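Local coordinates for protein glutaminase 1 (Escherichia coli, PDB 1U60) that catalyses the hydrolysis of L-glutamine to L-glutamate and ammonium, as a glutaminase whose family belongs to the beta-lactamase clan, at residues A4-Y15 against I45-G56; L140-G148 against N218-L226. One frame throughout, in Å; residues are numbered along the deposited sequence. Where two conformers were deposited one is given.

Contact 1 of 2, residues A4-Y15 against I45-G56; sequences ANKLQQAVDQAY and IVTCDGNVYSAG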
loop_
_atom_site.group_PDB
_atom_site.type_symbol
_atom_site.label_atom_id
_atom_site.label_comp_id
_atom_site.label_asym_id
_atom_site.label_seq_id
_atom_site.Cartn_x
_atom_site.Cartn_y
_atom_site.Cartn_z
ATOM N N ALA A 4 -4.914 -25.008 17.234
ATOM C CA ALA A 4 -4.561 -25.929 16.142
ATOM C C ALA A 4 -5.773 -26.420 15.349
ATOM O O ALA A 4 -5.729 -26.540 14.127
ATOM C CB ALA A 4 -3.787 -27.122 16.695
ATOM N N ASN A 5 -6.860 -26.718 16.055
ATOM C CA ASN A 5 -8.068 -27.144 15.390
ATOM C C ASN A 5 -8.620 -26.060 14.465
ATOM O O ASN A 5 -8.994 -26.360 13.334
ATOM C CB ASN A 5 -9.128 -27.605 16.422
ATOM C CG ASN A 5 -8.741 -28.926 17.088
ATOM O OD1 ASN A 5 -8.456 -29.902 16.410
ATOM N ND2 ASN A 5 -8.745 -28.959 18.412
ATOM N N LYS A 6 -8.644 -24.814 14.917
ATOM C CA LYS A 6 -9.175 -23.729 14.069
ATOM C C LYS A 6 -8.273 -23.486 12.856
ATOM O O LYS A 6 -8.758 -23.219 11.767
ATOM C CB LYS A 6 -9.402 -22.431 14.849
ATOM C CG LYS A 6 -10.609 -22.489 15.761
ATOM C CD LYS A 6 -10.749 -21.268 16.622
ATOM C CE LYS A 6 -12.105 -21.291 17.392
ATOM N NZ LYS A 6 -11.988 -20.551 18.702
ATOM N N LEU A 7 -6.960 -23.615 13.030
ATOM C CA LEU A 7 -6.034 -23.385 11.916
ATOM C C LEU A 7 -6.138 -24.485 10.862
ATOM O O LEU A 7 -6.212 -24.212 9.663
ATOM C CB LEU A 7 -4.594 -23.277 12.433
ATOM C CG LEU A 7 -4.071 -21.880 12.809
ATOM C CD1 LEU A 7 -4.957 -21.041 13.616
ATOM C CD2 LEU A 7 -2.729 -22.060 13.498
ATOM N N GLN A 8 -6.200 -25.749 11.300
ATOM C CA GLN A 8 -6.360 -26.823 10.361
ATOM C C GLN A 8 -7.736 -26.702 9.679
ATOM O O GLN A 8 -7.844 -26.923 8.495
ATOM C CB GLN A 8 -6.210 -28.188 11.026
ATOM C CG GLN A 8 -6.323 -29.315 10.003
ATOM C CD GLN A 8 -5.101 -29.405 9.095
ATOM O OE1 GLN A 8 -5.209 -29.443 7.870
ATOM N NE2 GLN A 8 -3.945 -29.444 9.695
ATOM N N GLN A 9 -8.769 -26.318 10.430
ATOM C CA GLN A 9 -10.097 -26.111 9.839
ATOM C C GLN A 9 -10.103 -25.029 8.794
ATOM O O GLN A 9 -10.780 -25.139 7.791
ATOM C CB GLN A 9 -11.152 -25.727 10.892
ATOM C CG GLN A 9 -11.649 -26.870 11.750
ATOM C CD GLN A 9 -12.658 -26.400 12.788
ATOM O OE1 GLN A 9 -13.388 -25.406 12.550
ATOM N NE2 GLN A 9 -12.723 -27.108 13.931
ATOM N N ALA A 10 -9.367 -23.955 9.047
ATOM C CA ALA A 10 -9.279 -22.859 8.105
ATOM C C ALA A 10 -8.648 -23.266 6.800
ATOM O O ALA A 10 -9.206 -22.960 5.770
ATOM C CB ALA A 10 -8.560 -21.662 8.720
ATOM N N VAL A 11 -7.508 -23.989 6.803
ATOM C CA VAL A 11 -6.923 -24.418 5.543
ATOM C C VAL A 11 -7.793 -25.489 4.852
ATOM O O VAL A 11 -7.875 -25.494 3.634
ATOM C CB VAL A 11 -5.437 -24.961 5.617
ATOM C CG1 VAL A 11 -4.511 -23.866 6.171
ATOM C CG2 VAL A 11 -5.309 -26.198 6.415
ATOM N N ASP A 12 -8.371 -26.403 5.629
ATOM C CA ASP A 12 -9.330 -27.388 5.081
ATOM C C ASP A 12 -10.526 -26.762 4.375
ATOM O O ASP A 12 -10.852 -27.124 3.236
ATOM C CB ASP A 12 -9.818 -28.346 6.191
ATOM C CG ASP A 12 -8.732 -29.364 6.596
ATOM O OD1 ASP A 12 -7.686 -29.437 5.930
ATOM O OD2 ASP A 12 -8.870 -30.151 7.549
ATOM N N GLN A 13 -11.157 -25.798 5.017
ATOM C CA GLN A 13 -12.312 -25.118 4.421
ATOM C C GLN A 13 -11.937 -24.261 3.222
ATOM O O GLN A 13 -12.674 -24.209 2.234
ATOM C CB GLN A 13 -13.041 -24.305 5.490
ATOM C CG GLN A 13 -13.557 -25.227 6.609
ATOM C CD GLN A 13 -14.427 -24.554 7.669
ATOM O OE1 GLN A 13 -14.579 -23.323 7.688
ATOM N NE2 GLN A 13 -15.008 -25.375 8.560
ATOM N N ALA A 14 -10.787 -23.588 3.269
ATOM C CA ALA A 14 -10.363 -22.839 2.093
ATOM C C ALA A 14 -10.135 -23.741 0.883
ATOM O O ALA A 14 -10.446 -23.364 -0.239
ATOM C CB ALA A 14 -9.066 -22.038 2.395
ATOM N N TYR A 15 -9.511 -24.883 1.130
ATOM C CA TYR A 15 -9.218 -25.865 0.095
ATOM C C TYR A 15 -10.558 -26.421 -0.426
ATOM O O TYR A 15 -10.794 -26.451 -1.624
ATOM C CB TYR A 15 -8.359 -26.993 0.662
ATOM C CG TYR A 15 -8.131 -28.084 -0.327
ATOM C CD1 TYR A 15 -7.173 -27.972 -1.332
ATOM C CD2 TYR A 15 -8.894 -29.259 -0.275
ATOM C CE1 TYR A 15 -6.985 -28.985 -2.284
ATOM C CE2 TYR A 15 -8.713 -30.267 -1.224
ATOM C CZ TYR A 15 -7.760 -30.130 -2.223
ATOM O OH TYR A 15 -7.583 -31.124 -3.175
ATOM N N ILE A 45 -0.581 -22.920 6.254
ATOM C CA ILE A 45 -0.157 -21.986 7.267
ATOM C C ILE A 45 1.121 -22.529 7.925
ATOM O O ILE A 45 1.243 -23.712 8.230
ATOM C CB ILE A 45 -1.217 -21.895 8.371
ATOM C CG1 ILE A 45 -2.501 -21.240 7.883
ATOM C CG2 ILE A 45 -0.671 -21.203 9.606
ATOM C CD1 ILE A 45 -3.706 -21.404 8.815
ATOM N N VAL A 46 2.086 -21.628 8.123
ATOM C CA VAL A 46 3.195 -21.874 8.999
ATOM C C VAL A 46 3.195 -20.760 10.046
ATOM O O VAL A 46 3.294 -19.588 9.711
ATOM C CB VAL A 46 4.520 -21.934 8.260
ATOM C CG1 VAL A 46 5.670 -22.107 9.322
ATOM C CG2 VAL A 46 4.508 -23.112 7.263
ATOM N N THR A 47 3.065 -21.125 11.322
ATOM C CA THR A 47 2.945 -20.111 12.380
ATOM C C THR A 47 4.313 -19.675 12.856
ATOM O O THR A 47 5.291 -20.359 12.622
ATOM C CB THR A 47 2.145 -20.631 13.612
ATOM O OG1 THR A 47 2.905 -21.603 14.359
ATOM C CG2 THR A 47 0.873 -21.369 13.152
ATOM N N CYS A 48 4.341 -18.542 13.551
ATOM C CA CYS A 48 5.566 -18.026 14.150
ATOM C C CYS A 48 6.133 -18.929 15.209
ATOM O O CYS A 48 7.313 -18.810 15.572
ATOM C CB CYS A 48 5.314 -16.631 14.716
ATOM S SG CYS A 48 5.189 -15.517 13.327
ATOM N N ASP A 49 5.329 -19.858 15.695
ATOM C CA ASP A 49 5.826 -20.885 16.617
ATOM C C ASP A 49 6.249 -22.190 15.971
ATOM O O ASP A 49 6.587 -23.126 16.678
ATOM C CB ASP A 49 4.808 -21.148 17.744
ATOM C CG ASP A 49 4.684 -19.965 18.676
ATOM O OD1 ASP A 49 5.752 -19.420 19.056
ATOM O OD2 ASP A 49 3.585 -19.477 19.045
ATOM N N GLY A 50 6.241 -22.255 14.642
ATOM C CA GLY A 50 6.739 -23.394 13.920
ATOM C C GLY A 50 5.771 -24.563 13.710
ATOM O O GLY A 50 6.185 -25.687 13.409
ATOM N N ASN A 51 4.495 -24.308 13.870
ATOM C CA ASN A 51 3.463 -25.289 13.556
ATOM C C ASN A 51 2.998 -25.154 12.120
ATOM O O ASN A 51 2.875 -24.027 11.617
ATOM C CB ASN A 51 2.295 -25.139 14.546
ATOM C CG ASN A 51 2.713 -25.604 15.941
ATOM O OD1 ASN A 51 3.198 -26.737 16.056
ATOM N ND2 ASN A 51 2.684 -24.717 16.932
ATOM N N VAL A 52 2.675 -26.280 11.487
ATOM C CA VAL A 52 2.406 -26.325 10.062
ATOM C C VAL A 52 1.076 -27.002 9.838
ATOM O O VAL A 52 0.847 -28.084 10.374
ATOM C CB VAL A 52 3.489 -27.126 9.283
ATOM C CG1 VAL A 52 3.147 -27.185 7.817
ATOM C CG2 VAL A 52 4.854 -26.519 9.489
ATOM N N TYR A 53 0.211 -26.383 9.044
ATOM C CA TYR A 53 -1.126 -26.889 8.728
ATOM C C TYR A 53 -1.310 -26.759 7.227
ATOM O O TYR A 53 -1.081 -25.674 6.671
ATOM C CB TYR A 53 -2.228 -26.077 9.411
ATOM C CG TYR A 53 -2.015 -26.002 10.884
ATOM C CD1 TYR A 53 -2.437 -27.050 11.723
ATOM C CD2 TYR A 53 -1.286 -24.952 11.452
ATOM C CE1 TYR A 53 -2.152 -27.032 13.102
ATOM C CE2 TYR A 53 -1.021 -24.924 12.803
ATOM C CZ TYR A 53 -1.458 -25.948 13.629
ATOM O OH TYR A 53 -1.165 -25.915 14.963
ATOM N N SER A 54 -1.751 -27.811 6.556
ATOM C CA SER A 54 -1.969 -27.688 5.113
ATOM C C SER A 54 -3.070 -28.567 4.588
ATOM O O SER A 54 -3.551 -29.450 5.284
ATOM C CB SER A 54 -0.671 -27.963 4.365
ATOM O OG SER A 54 -0.440 -29.365 4.239
ATOM N N ALA A 55 -3.459 -28.286 3.353
ATOM C CA ALA A 55 -4.459 -29.041 2.615
ATOM C C ALA A 55 -4.087 -29.028 1.163
ATOM O O ALA A 55 -3.454 -28.080 0.668
ATOM C CB ALA A 55 -5.871 -28.403 2.794
ATOM N N GLY A 56 -4.433 -30.103 0.456
ATOM C CA GLY A 56 -4.127 -30.225 -0.944
ATOM C C GLY A 56 -2.733 -30.700 -1.222
ATOM O O GLY A 56 -2.072 -31.343 -0.377
HETATM O O HOH W 1 -6.180 -31.446 5.123
#

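Contact 2 of 2, residues L140-G148 against N218-L226; sequences LHIQQQLAG and NPLTHKRVL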
loop_
_atom_site.group_PDB
_atom_site.type_symbol
_atom_site.label_atom_id
_atom_site.label_comp_id
_atom_site.label_asym_id
_atom_site.label_seq_id
_atom_site.Cartn_x
_atom_site.Cartn_y
_atom_site.Cartn_z
ATOM N N LEU A 140 20.709 -17.783 -3.661
ATOM C CA LEU A 140 20.214 -19.149 -3.444
ATOM C C LEU A 140 20.195 -19.461 -1.939
ATOM O O LEU A 140 19.244 -20.016 -1.435
ATOM C CB LEU A 140 21.051 -20.166 -4.217
ATOM C CG LEU A 140 20.670 -21.623 -3.996
ATOM C CD1 LEU A 140 19.219 -21.862 -4.406
ATOM C CD2 LEU A 140 21.621 -22.543 -4.774
ATOM N N HIS A 141 21.244 -19.049 -1.229
ATOM C CA HIS A 141 21.363 -19.327 0.199
ATOM C C HIS A 141 20.259 -18.627 0.989
ATOM O O HIS A 141 19.654 -19.232 1.852
ATOM C CB HIS A 141 22.749 -18.905 0.684
ATOM C CG HIS A 141 23.020 -19.266 2.099
ATOM N ND1 HIS A 141 23.234 -20.567 2.502
ATOM C CD2 HIS A 141 23.078 -18.503 3.215
ATOM C CE1 HIS A 141 23.451 -20.581 3.807
ATOM N NE2 HIS A 141 23.347 -19.345 4.262
ATOM N N ILE A 142 19.996 -17.361 0.698
ATOM C CA ILE A 142 18.914 -16.697 1.426
ATOM C C ILE A 142 17.546 -17.294 1.148
ATOM O O ILE A 142 16.714 -17.413 2.081
ATOM C CB ILE A 142 18.931 -15.173 1.293
ATOM C CG1 ILE A 142 18.249 -14.599 2.532
ATOM C CG2 ILE A 142 18.288 -14.679 -0.004
ATOM C CD1 ILE A 142 18.277 -13.080 2.571
ATOM N N GLN A 143 17.289 -17.717 -0.101
ATOM C CA GLN A 143 16.032 -18.438 -0.395
ATOM C C GLN A 143 15.914 -19.703 0.482
ATOM O O GLN A 143 14.900 -19.961 1.070
ATOM C CB GLN A 143 15.912 -18.834 -1.880
ATOM C CG GLN A 143 15.824 -17.753 -2.888
ATOM C CD GLN A 143 15.518 -18.282 -4.275
ATOM O OE1 GLN A 143 15.248 -19.484 -4.465
ATOM N NE2 GLN A 143 15.600 -17.403 -5.265
ATOM N N GLN A 144 16.996 -20.480 0.583
ATOM C CA GLN A 144 16.991 -21.661 1.420
ATOM C C GLN A 144 16.829 -21.333 2.908
ATOM O O GLN A 144 16.086 -22.022 3.635
ATOM C CB GLN A 144 18.261 -22.495 1.173
ATOM C CG GLN A 144 18.371 -23.050 -0.265
ATOM C CD GLN A 144 19.745 -23.628 -0.599
ATOM O OE1 GLN A 144 20.763 -23.296 0.051
ATOM N NE2 GLN A 144 19.799 -24.440 -1.677
ATOM N N GLN A 145 17.461 -20.252 3.365
ATOM C CA GLN A 145 17.322 -19.830 4.742
ATOM C C GLN A 145 15.909 -19.389 5.083
ATOM O O GLN A 145 15.432 -19.669 6.161
ATOM C CB GLN A 145 18.265 -18.681 5.040
ATOM C CG GLN A 145 19.705 -19.045 5.102
ATOM C CD GLN A 145 20.576 -17.797 5.390
ATOM O OE1 GLN A 145 20.634 -16.851 4.568
ATOM N NE2 GLN A 145 21.268 -17.812 6.522
ATOM N N LEU A 146 15.278 -18.691 4.156
ATOM C CA LEU A 146 13.919 -18.141 4.396
ATOM C C LEU A 146 12.805 -19.170 4.232
ATOM O O LEU A 146 11.868 -19.130 4.983
ATOM C CB LEU A 146 13.669 -17.004 3.434
ATOM C CG LEU A 146 14.508 -15.768 3.673
ATOM C CD1 LEU A 146 14.386 -14.899 2.448
ATOM C CD2 LEU A 146 14.049 -15.025 4.870
ATOM N N ALA A 147 12.930 -20.085 3.259
ATOM C CA ALA A 147 11.844 -20.986 2.859
ATOM C C ALA A 147 12.111 -22.478 3.060
ATOM O O ALA A 147 11.178 -23.280 3.152
ATOM C CB ALA A 147 11.474 -20.737 1.397
ATOM N N GLY A 148 13.390 -22.861 3.085
ATOM C CA GLY A 148 13.736 -24.249 3.324
ATOM C C GLY A 148 14.916 -24.720 2.520
ATOM O O GLY A 148 15.139 -24.287 1.395
ATOM N N ASN A 218 13.323 -17.806 11.097
ATOM C CA ASN A 218 12.680 -18.990 10.495
ATOM C C ASN A 218 12.236 -19.930 11.628
ATOM O O ASN A 218 13.082 -20.438 12.387
ATOM C CB ASN A 218 13.629 -19.702 9.513
ATOM C CG ASN A 218 12.960 -20.916 8.866
ATOM O OD1 ASN A 218 12.201 -21.649 9.521
ATOM N ND2 ASN A 218 13.242 -21.148 7.580
ATOM N N PRO A 219 10.924 -20.078 11.829
ATOM C CA PRO A 219 10.437 -20.822 13.004
ATOM C C PRO A 219 10.617 -22.340 12.876
ATOM O O PRO A 219 10.388 -23.055 13.858
ATOM C CB PRO A 219 8.965 -20.390 13.110
ATOM C CG PRO A 219 8.538 -20.148 11.656
ATOM C CD PRO A 219 9.796 -19.601 10.986
ATOM N N LEU A 220 11.011 -22.853 11.702
ATOM C CA LEU A 220 11.216 -24.288 11.534
ATOM C C LEU A 220 12.666 -24.674 11.779
ATOM O O LEU A 220 12.933 -25.759 12.274
ATOM C CB LEU A 220 10.778 -24.786 10.154
ATOM C CG LEU A 220 9.297 -24.528 9.848
ATOM C CD1 LEU A 220 8.928 -25.139 8.496
ATOM C CD2 LEU A 220 8.305 -24.963 10.939
ATOM N N THR A 221 13.593 -23.778 11.432
ATOM C CA THR A 221 15.013 -24.023 11.631
ATOM C C THR A 221 15.493 -23.279 12.880
ATOM O O THR A 221 16.655 -23.412 13.210
ATOM C CB THR A 221 15.845 -23.546 10.419
ATOM O OG1 THR A 221 15.582 -22.150 10.162
ATOM C CG2 THR A 221 15.412 -24.247 9.147
ATOM N N HIS A 222 14.634 -22.453 13.502
ATOM C CA HIS A 222 14.961 -21.718 14.748
ATOM C C HIS A 222 16.236 -20.925 14.535
ATOM O O HIS A 222 17.219 -21.058 15.307
ATOM C CB HIS A 222 15.144 -22.675 15.959
ATOM C CG HIS A 222 14.052 -23.692 16.088
ATOM N ND1 HIS A 222 14.127 -24.944 15.519
ATOM C CD2 HIS A 222 12.849 -23.638 16.710
ATOM C CE1 HIS A 222 13.004 -25.604 15.757
ATOM N NE2 HIS A 222 12.221 -24.840 16.491
ATOM N N LYS A 223 16.242 -20.140 13.478
ATOM C CA LYS A 223 17.431 -19.391 13.063
ATOM C C LYS A 223 17.037 -17.986 12.642
ATOM O O LYS A 223 16.115 -17.823 11.820
ATOM C CB LYS A 223 18.109 -20.057 11.886
ATOM C CG LYS A 223 19.487 -19.456 11.515
ATOM C CD LYS A 223 20.383 -20.503 10.824
ATOM C CE LYS A 223 21.817 -20.019 10.781
ATOM N NZ LYS A 223 22.491 -20.293 9.471
ATOM N N ARG A 224 17.745 -16.984 13.169
ATOM C CA ARG A 224 17.538 -15.616 12.719
ATOM C C ARG A 224 18.221 -15.420 11.393
ATOM O O ARG A 224 19.432 -15.564 11.301
ATOM C CB ARG A 224 18.043 -14.551 13.704
ATOM C CG ARG A 224 17.827 -13.151 13.103
ATOM C CD ARG A 224 17.980 -11.982 14.035
ATOM N NE ARG A 224 17.025 -12.029 15.104
ATOM C CZ ARG A 224 15.779 -11.636 14.993
ATOM N NH1 ARG A 224 15.294 -11.193 13.825
ATOM N NH2 ARG A 224 14.960 -11.729 16.012
ATOM N N VAL A 225 17.443 -15.138 10.350
ATOM C CA VAL A 225 17.932 -14.926 8.992
ATOM C C VAL A 225 18.012 -13.436 8.691
ATOM O O VAL A 225 18.909 -13.013 8.023
ATOM C CB VAL A 225 16.973 -15.580 7.965
ATOM C CG1 VAL A 225 17.415 -15.391 6.535
ATOM C CG2 VAL A 225 16.792 -16.996 8.264
ATOM N N LEU A 226 17.012 -12.659 9.118
ATOM C CA LEU A 226 16.977 -11.227 8.877
ATOM C C LEU A 226 16.946 -10.415 10.180
ATOM O O LEU A 226 16.420 -10.889 11.167
ATOM C CB LEU A 226 15.720 -10.880 8.080
ATOM C CG LEU A 226 15.444 -11.734 6.843
ATOM C CD1 LEU A 226 14.084 -11.307 6.228
ATOM C CD2 LEU A 226 16.578 -11.624 5.793
HETATM O O HOH W 2 16.787 -21.142 7.997
#

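Contact 1 of 2, residues A4-Y15 against I45-G56
Tyr53 and Ala55 of strand 52-56 meet helix 4-15, whose axis runs nearly parallel to the strand, at 20° and 7.1 Å at closest approach. Strand 45-47 lies farther from the helix and runs roughly antiparallel to it.

Tyr53 has the largest share of the contact, its ring against the first turns of the helix. Leu7 CB sits over one ring face, 4.0 Å from the centroid, as a CH-pi contact. The branch Leu7 CD2 reaches Tyr53 CE2 at 3.4 Å and also touches Thr47 CG2. At the phenol end, Tyr53 OH lies 3.4 Å from Ala4 CB. The side chain of Gln8 comes up to the ring edge at CD1, crossing at a slant.

One turn on, Val11 CG1 packs on Ile45 CD1 at 3.7 Å, while CG2 rests on the backbone of Ser54. Ala55 CB then touches Tyr15 CB at 3.6 Å. With CG anti to its own N (chi1 175°), the Tyr15 ring is carried over the end of the strand at Gly56. Gly56 N lies over one face, toward the rim, and Gly56 CA packs on Tyr15 CE1 at 3.4 Å. A water donates to Asp12 OD1 at 2.6 Å and, weakly, to Ser54 O.

A type I turn, Thr47 to Gly50, joins the strands as a hairpin. Strand 52-56 is an edge strand of the five-stranded antiparallel sheet within this chain. Helices 4-18 and 290-303 pack on one face, where Val299 touches Ala14 and Ile45. Val46 meets helix 202-213 on the other. Terminal helices so placed fit the beta-lactamase-like fold of this family.

Contact 2 of 2, residues L140-G148 against N218-L226
Gln145 and Val225 form the middle of this contact between the end of helix 132-147 and segment 218-226. Gln145 CB lies 3.7 Å from Val225 CG1. Its CG lies over one face of the His141 ring, toward the rim. The chain stays extended past CG (chi2 179°), which carries CD and OE1 alongside Val225 CG1. At the tip, NE2 is 4.0 Å from Lys223 NZ, too long for a hydrogen bond.

Val225 CG1 also meets Leu146 CD2 at 3.8 Å. The same CD2 touches Leu226 CD1, the two side chains crossing at about a right angle. Ile142 CD1 extends the apolar patch, 3.9 Å from Leu226 CD2. Helices 68-80 and 202-213 also pack on Leu146, through Cys71 and Leu208.

Asn218 ND2 donates to Gln145 O at 3.0 Å, nearly straight at 166° and close to its own amide plane. A water donates to the same carbonyl and also bonds Thr221 OG1. Asn218 OD1 takes Leu220 N in the carbonyl plane at 2.8 Å and Thr221 N from above it, as an Asx turn and Asx motif. Strands 217-218 and 223-224 form a small hairpin, closed through a G1 beta bulge with His222 and Lys223 opposite Asn218.

The Asn218 oxygen thus holds the turn, while its nitrogen ties that turn to the helix end. Bonded at both ends, the amide is probably held in its rotation, beside a largely apolar patch.

Overall arrangement
Contact 1 lies toward the outside of the fold, about 20 Å between its centre and that of the chain. Contact 2 is more buried, at about 15 Å. The first packs a helix on a sheet, chiefly through aromatic and aliphatic groups, with no clear direct hydrogen bond across it. The second sets a helix end against a turn and adds a nearly straight amide-to-carbonyl hydrogen bond to its apolar patch. Helix 202-213 touches both, through Val46 in contact 1 and through Leu146 and Asn218 in contact 2. The contacts also meet directly: Pro219 and Leu220 pack on the hairpin turn 47-50, with Gly50 O 3.3 Å from Leu220 CD2. Both lie away from the predicted substrate-binding residues.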